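Local coordinates for Mgp-operon protein 3 (PDB 6RJ1), which is a surface adhesin of Mycoplasma pneumoniae that probably takes part in attachment to host cells, at residues S925-T930 against T950-I955; D954-T959 against F963-Q968. All coordinates share one frame; numbering follows the deposited sequence.

Contact 1: residues S925-T930 against T950-I955; sequences SQDDLT and TGKVDI
D927 and K952 have their CA atoms 9.5 Å apart, and no backbone hydrogen bond joins 925-930 to 950-955. The gap is spanned by side chains alone. NZ of K952 meets one carboxylate oxygen, OD2 of D927, at 3.4 Å. This is a salt bridge, but its hydrogen bond is weak. The other oxygen, OD1 of D927, lies 5.2 Å from NZ of K952, so the lysine approaches the carboxylate from the OD2 side and does not clasp both oxygens. K952 does most of the reaching. Its CG stands anti to the backbone N (chi1 -178°). A bend further out, at chi3 (139°), turns the ammonium end toward D927. The aspartate is short but starts out toward the lysine. The two side chains meet at roughly a right angle.

The spacing follows from the fold. Strands 928-933 and 952-959 belong to a four-stranded antiparallel sheet, and strand 939-945 lies between them. D928 shares backbone hydrogen bonding with K945, and K952 with T944. The salt bridge therefore passes across the intervening strand, near the sheet end where strands 928-933 and 952-959 both begin. The D927 side chain also rests on T944 and on D946 in the loop beyond. The contact is small, burying 61 Å² in all, and lies at the surface. A second acid stands nearby: OD2 of D954 is 6.3 Å from OD2 of D927 and 4.2 Å from NZ of K952. That carboxylate already has salt-bridge partners in K965 and K974.

Contact 2: residues D954-T959 against F963-Q968; sequences DIYKNT and FEKDDQ
F963 pairs with N958 in a non-hydrogen-bonded antiparallel position of the hairpin formed by strands 952-959 and 962-965. CZ of its ring comes 3.4 Å from ND2 of N958, with the amide plane turned 49° from the ring plane. OD1 of N958 is bound instead by the backbone N of G961, in the turn. CD1 of the same F963 ring also touches CB of Y956, diagonally across the hairpin, at 3.7 Å.

E964 forms the hydrogen-bonded pair with K957. The bond from N of K957 to O of E964 is 2.8 Å and nearly straight (175°). The return bond from N of E964 to O of K957 is longer, at 3.3 Å, and bent to 145°.

K965 faces Y956. Its CB sits over one face of the tyrosine ring, 4.3 Å from the centroid, in a CH-pi contact. The rest of the chain runs on past the ring. It bends at chi4, which brings NZ to 2.9 Å from OD1 of D954 in a salt bridge.

D966 extends the pairing, its N donating to O of I955 at 2.8 Å. Its side chain N-caps helix 967-974 through L969 N. I955 packs against L969 and V973 of that helix, while Y956 and F963 lie against I922 of strand 922-924 and touch strand 939-945.

In the fold
Contacts 1 and 2 are centred about 14 Å apart and share D954 and I955, where one ends and the other begins along strand 952-959. Contact 1 crosses strand 939-945 to the outer strand 928-933. Contact 2 lies on the other flank of 952-959, toward the outer strand 962-965, whose F963 also has backbone hydrogen bonding with N920. Between them they connect three of the four strands of the sheet. D954 lies in the segments of both contacts, but its salt bridges run to K965 in contact 2 and to K974 of helix 967-974. The contact centres lie about 32 and 36 Å from the centre of the chain, in its C-terminal part.

Contact 1: residues S925-T930 against T950-I955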
loop_
_atom_site.group_PDB
_atom_site.type_symbol
_atom_site.label_atom_id
_atom_site.label_comp_id
_atom_site.label_asym_id
_atom_site.label_seq_id
_atom_site.Cartn_x
_atom_site.Cartn_y
_atom_site.Cartn_z
ATOM N N SER A 925 -21.637 -0.934 19.562
ATOM C CA SER A 925 -22.192 -1.326 18.274
ATOM C C SER A 925 -23.524 -0.593 18.073
ATOM O O SER A 925 -24.213 -0.827 17.080
ATOM C CB SER A 925 -22.395 -2.840 18.234
ATOM O OG SER A 925 -23.234 -3.270 19.296
ATOM N N GLN A 926 -23.874 0.315 18.992
ATOM C CA GLN A 926 -25.138 1.025 18.899
ATOM C C GLN A 926 -25.010 2.537 18.704
ATOM O O GLN A 926 -26.036 3.199 18.521
ATOM C CB GLN A 926 -26.015 0.706 20.133
ATOM C CG GLN A 926 -26.899 -0.540 19.984
ATOM C CD GLN A 926 -26.127 -1.844 19.935
ATOM O OE1 GLN A 926 -26.004 -2.484 18.882
ATOM N NE2 GLN A 926 -25.587 -2.268 21.073
ATOM N N ASP A 927 -23.792 3.101 18.721
ATOM C CA ASP A 927 -23.722 4.557 18.625
ATOM C C ASP A 927 -22.703 5.128 17.651
ATOM O O ASP A 927 -21.729 4.464 17.313
ATOM C CB ASP A 927 -23.481 5.146 20.021
ATOM C CG ASP A 927 -24.701 5.179 20.920
ATOM O OD1 ASP A 927 -25.801 5.527 20.424
ATOM O OD2 ASP A 927 -24.551 4.898 22.126
ATOM N N ASP A 928 -22.919 6.386 17.229
ATOM C CA ASP A 928 -22.009 7.093 16.330
ATOM C C ASP A 928 -21.052 7.943 17.137
ATOM O O ASP A 928 -21.480 8.793 17.904
ATOM C CB ASP A 928 -22.776 7.922 15.293
ATOM C CG ASP A 928 -23.528 7.057 14.303
ATOM O OD1 ASP A 928 -22.867 6.265 13.576
ATOM O OD2 ASP A 928 -24.776 7.163 14.253
ATOM N N LEU A 929 -19.756 7.686 16.987
ATOM C CA LEU A 929 -18.714 8.360 17.740
ATOM C C LEU A 929 -18.330 9.760 17.227
ATOM O O LEU A 929 -17.988 9.922 16.051
ATOM C CB LEU A 929 -17.492 7.443 17.795
ATOM C CG LEU A 929 -16.266 7.973 18.506
ATOM C CD1 LEU A 929 -16.344 7.735 20.000
ATOM C CD2 LEU A 929 -15.043 7.345 17.943
ATOM N N THR A 930 -18.344 10.759 18.140
ATOM C CA THR A 930 -17.911 12.140 17.864
ATOM C C THR A 930 -16.381 12.202 18.058
ATOM O O THR A 930 -15.676 12.894 17.314
ATOM C CB THR A 930 -18.651 13.121 18.780
ATOM O OG1 THR A 930 -20.052 12.959 18.596
ATOM C CG2 THR A 930 -18.269 14.568 18.538
ATOM N N THR A 950 -26.428 17.772 22.910
ATOM C CA THR A 950 -25.210 18.045 23.682
ATOM C C THR A 950 -24.124 16.972 23.435
ATOM O O THR A 950 -22.948 17.217 23.728
ATOM C CB THR A 950 -25.532 18.220 25.183
ATOM O OG1 THR A 950 -24.307 18.385 25.904
ATOM C CG2 THR A 950 -26.334 17.047 25.770
ATOM N N GLY A 951 -24.542 15.807 22.919
ATOM C CA GLY A 951 -23.680 14.662 22.663
ATOM C C GLY A 951 -23.538 13.819 23.913
ATOM O O GLY A 951 -23.127 14.334 24.957
ATOM N N LYS A 952 -23.913 12.523 23.831
ATOM C CA LYS A 952 -23.847 11.577 24.948
ATOM C C LYS A 952 -22.381 11.327 25.344
ATOM O O LYS A 952 -21.583 10.895 24.508
ATOM C CB LYS A 952 -24.583 10.275 24.587
ATOM C CG LYS A 952 -24.608 9.235 25.697
ATOM C CD LYS A 952 -24.922 7.842 25.168
ATOM C CE LYS A 952 -24.072 6.784 25.832
ATOM N NZ LYS A 952 -24.508 5.413 25.465
ATOM N N VAL A 953 -22.028 11.637 26.608
ATOM C CA VAL A 953 -20.661 11.493 27.116
ATOM C C VAL A 953 -20.532 10.329 28.100
ATOM O O VAL A 953 -21.243 10.280 29.100
ATOM C CB VAL A 953 -20.089 12.817 27.695
ATOM C CG1 VAL A 953 -18.650 12.641 28.165
ATOM C CG2 VAL A 953 -20.174 13.950 26.677
ATOM N N ASP A 954 -19.600 9.408 27.811
ATOM C CA ASP A 954 -19.279 8.242 28.631
ATOM C C ASP A 954 -17.881 8.425 29.236
ATOM O O ASP A 954 -16.952 8.802 28.522
ATOM C CB ASP A 954 -19.313 6.953 27.776
ATOM C CG ASP A 954 -20.637 6.202 27.696
ATOM O OD1 ASP A 954 -21.634 6.670 28.300
ATOM O OD2 ASP A 954 -20.673 5.137 27.039
ATOM N N ILE A 955 -17.740 8.168 30.545
ATOM C CA ILE A 955 -16.457 8.265 31.248
ATOM C C ILE A 955 -15.900 6.859 31.473
ATOM O O ILE A 955 -16.613 5.975 31.951
ATOM C CB ILE A 955 -16.560 9.079 32.578
ATOM C CG1 ILE A 955 -17.277 10.457 32.389
ATOM C CG2 ILE A 955 -15.193 9.232 33.270
ATOM C CD1 ILE A 955 -16.600 11.542 31.429
#

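Contact 2: residues D954-T959 against F963-Q968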
loop_
_atom_site.group_PDB
_atom_site.type_symbol
_atom_site.label_atom_id
_atom_site.label_comp_id
_atom_site.label_asym_id
_atom_site.label_seq_id
_atom_site.Cartn_x
_atom_site.Cartn_y
_atom_site.Cartn_z
ATOM N N ASP A 954 -19.600 9.408 27.811
ATOM C CA ASP A 954 -19.279 8.242 28.631
ATOM C C ASP A 954 -17.881 8.425 29.236
ATOM O O ASP A 954 -16.952 8.802 28.522
ATOM C CB ASP A 954 -19.313 6.953 27.776
ATOM C CG ASP A 954 -20.637 6.202 27.696
ATOM O OD1 ASP A 954 -21.634 6.670 28.300
ATOM O OD2 ASP A 954 -20.673 5.137 27.039
ATOM N N ILE A 955 -17.740 8.168 30.545
ATOM C CA ILE A 955 -16.457 8.265 31.248
ATOM C C ILE A 955 -15.900 6.859 31.473
ATOM O O ILE A 955 -16.613 5.975 31.951
ATOM C CB ILE A 955 -16.560 9.079 32.578
ATOM C CG1 ILE A 955 -17.277 10.457 32.389
ATOM C CG2 ILE A 955 -15.193 9.232 33.270
ATOM C CD1 ILE A 955 -16.600 11.542 31.429
ATOM N N TYR A 956 -14.616 6.674 31.145
ATOM C CA TYR A 956 -13.901 5.414 31.309
ATOM C C TYR A 956 -12.650 5.608 32.176
ATOM O O TYR A 956 -11.987 6.642 32.077
ATOM C CB TYR A 956 -13.516 4.848 29.936
ATOM C CG TYR A 956 -14.677 4.295 29.133
ATOM C CD1 TYR A 956 -15.522 5.139 28.418
ATOM C CD2 TYR A 956 -14.888 2.922 29.028
ATOM C CE1 TYR A 956 -16.571 4.634 27.648
ATOM C CE2 TYR A 956 -15.936 2.405 28.265
ATOM C CZ TYR A 956 -16.772 3.265 27.568
ATOM O OH TYR A 956 -17.799 2.773 26.791
ATOM N N LYS A 957 -12.335 4.618 33.030
ATOM C CA LYS A 957 -11.149 4.655 33.878
ATOM C C LYS A 957 -10.006 3.912 33.188
ATOM O O LYS A 957 -10.137 2.731 32.869
ATOM C CB LYS A 957 -11.440 4.073 35.261
ATOM C CG LYS A 957 -10.509 4.607 36.343
ATOM C CD LYS A 957 -9.623 3.510 36.921
ATOM C CE LYS A 957 -8.843 3.975 38.128
ATOM N NZ LYS A 957 -7.701 4.855 37.758
ATOM N N ASN A 958 -8.906 4.639 32.929
ATOM C CA ASN A 958 -7.671 4.208 32.268
ATOM C C ASN A 958 -6.716 3.535 33.257
ATOM O O ASN A 958 -6.147 4.190 34.134
ATOM C CB ASN A 958 -6.984 5.415 31.592
ATOM C CG ASN A 958 -5.866 5.090 30.618
ATOM O OD1 ASN A 958 -5.149 4.084 30.727
ATOM N ND2 ASN A 958 -5.680 5.967 29.641
ATOM N N THR A 959 -6.529 2.230 33.083
ATOM C CA THR A 959 -5.667 1.407 33.918
ATOM C C THR A 959 -4.534 0.859 33.034
ATOM O O THR A 959 -4.582 -0.288 32.572
ATOM C CB THR A 959 -6.518 0.385 34.706
ATOM O OG1 THR A 959 -7.534 1.098 35.434
ATOM C CG2 THR A 959 -5.687 -0.454 35.676
ATOM N N PHE A 963 -9.454 -0.043 29.795
ATOM C CA PHE A 963 -10.579 0.812 30.159
ATOM C C PHE A 963 -11.796 0.107 30.705
ATOM O O PHE A 963 -12.167 -0.965 30.233
ATOM C CB PHE A 963 -10.993 1.679 28.973
ATOM C CG PHE A 963 -9.970 2.702 28.557
ATOM C CD1 PHE A 963 -9.982 3.979 29.099
ATOM C CD2 PHE A 963 -9.020 2.403 27.588
ATOM C CE1 PHE A 963 -9.050 4.933 28.694
ATOM C CE2 PHE A 963 -8.087 3.357 27.183
ATOM C CZ PHE A 963 -8.107 4.614 27.740
ATOM N N GLU A 964 -12.451 0.763 31.671
ATOM C CA GLU A 964 -13.675 0.295 32.304
ATOM C C GLU A 964 -14.569 1.496 32.544
ATOM O O GLU A 964 -14.118 2.493 33.111
ATOM C CB GLU A 964 -13.361 -0.435 33.623
ATOM C CG GLU A 964 -14.407 -1.454 34.057
ATOM C CD GLU A 964 -14.509 -2.700 33.197
ATOM O OE1 GLU A 964 -13.756 -3.667 33.461
ATOM O OE2 GLU A 964 -15.350 -2.718 32.270
ATOM N N LYS A 965 -15.827 1.410 32.085
ATOM C CA LYS A 965 -16.833 2.470 32.193
ATOM C C LYS A 965 -17.164 2.808 33.646
ATOM O O LYS A 965 -17.384 1.899 34.459
ATOM C CB LYS A 965 -18.108 2.062 31.432
ATOM C CG LYS A 965 -19.162 3.146 31.282
ATOM C CD LYS A 965 -20.528 2.517 31.050
ATOM C CE LYS A 965 -21.681 3.471 31.260
ATOM N NZ LYS A 965 -21.893 4.372 30.092
ATOM N N ASP A 966 -17.189 4.118 33.969
ATOM C CA ASP A 966 -17.544 4.607 35.297
ATOM C C ASP A 966 -18.990 5.061 35.223
ATOM O O ASP A 966 -19.261 6.162 34.756
ATOM C CB ASP A 966 -16.610 5.747 35.747
ATOM C CG ASP A 966 -16.705 6.083 37.225
ATOM O OD1 ASP A 966 -17.783 6.530 37.665
ATOM O OD2 ASP A 966 -15.697 5.911 37.938
ATOM N N ASP A 967 -19.922 4.188 35.642
ATOM C CA ASP A 967 -21.373 4.411 35.626
ATOM C C ASP A 967 -21.794 5.649 36.404
ATOM O O ASP A 967 -22.683 6.364 35.950
ATOM C CB ASP A 967 -22.125 3.172 36.150
ATOM C CG ASP A 967 -21.710 1.846 35.528
ATOM O OD1 ASP A 967 -21.477 1.808 34.292
ATOM O OD2 ASP A 967 -21.632 0.843 36.274
ATOM N N GLN A 968 -21.151 5.898 37.567
ATOM C CA GLN A 968 -21.398 7.038 38.452
ATOM C C GLN A 968 -21.166 8.376 37.758
ATOM O O GLN A 968 -22.046 9.234 37.800
ATOM C CB GLN A 968 -20.493 6.948 39.681
ATOM C CG GLN A 968 -21.142 6.293 40.874
ATOM C CD GLN A 968 -21.107 7.218 42.057
ATOM O OE1 GLN A 968 -22.127 7.788 42.464
ATOM N NE2 GLN A 968 -19.921 7.399 42.621
#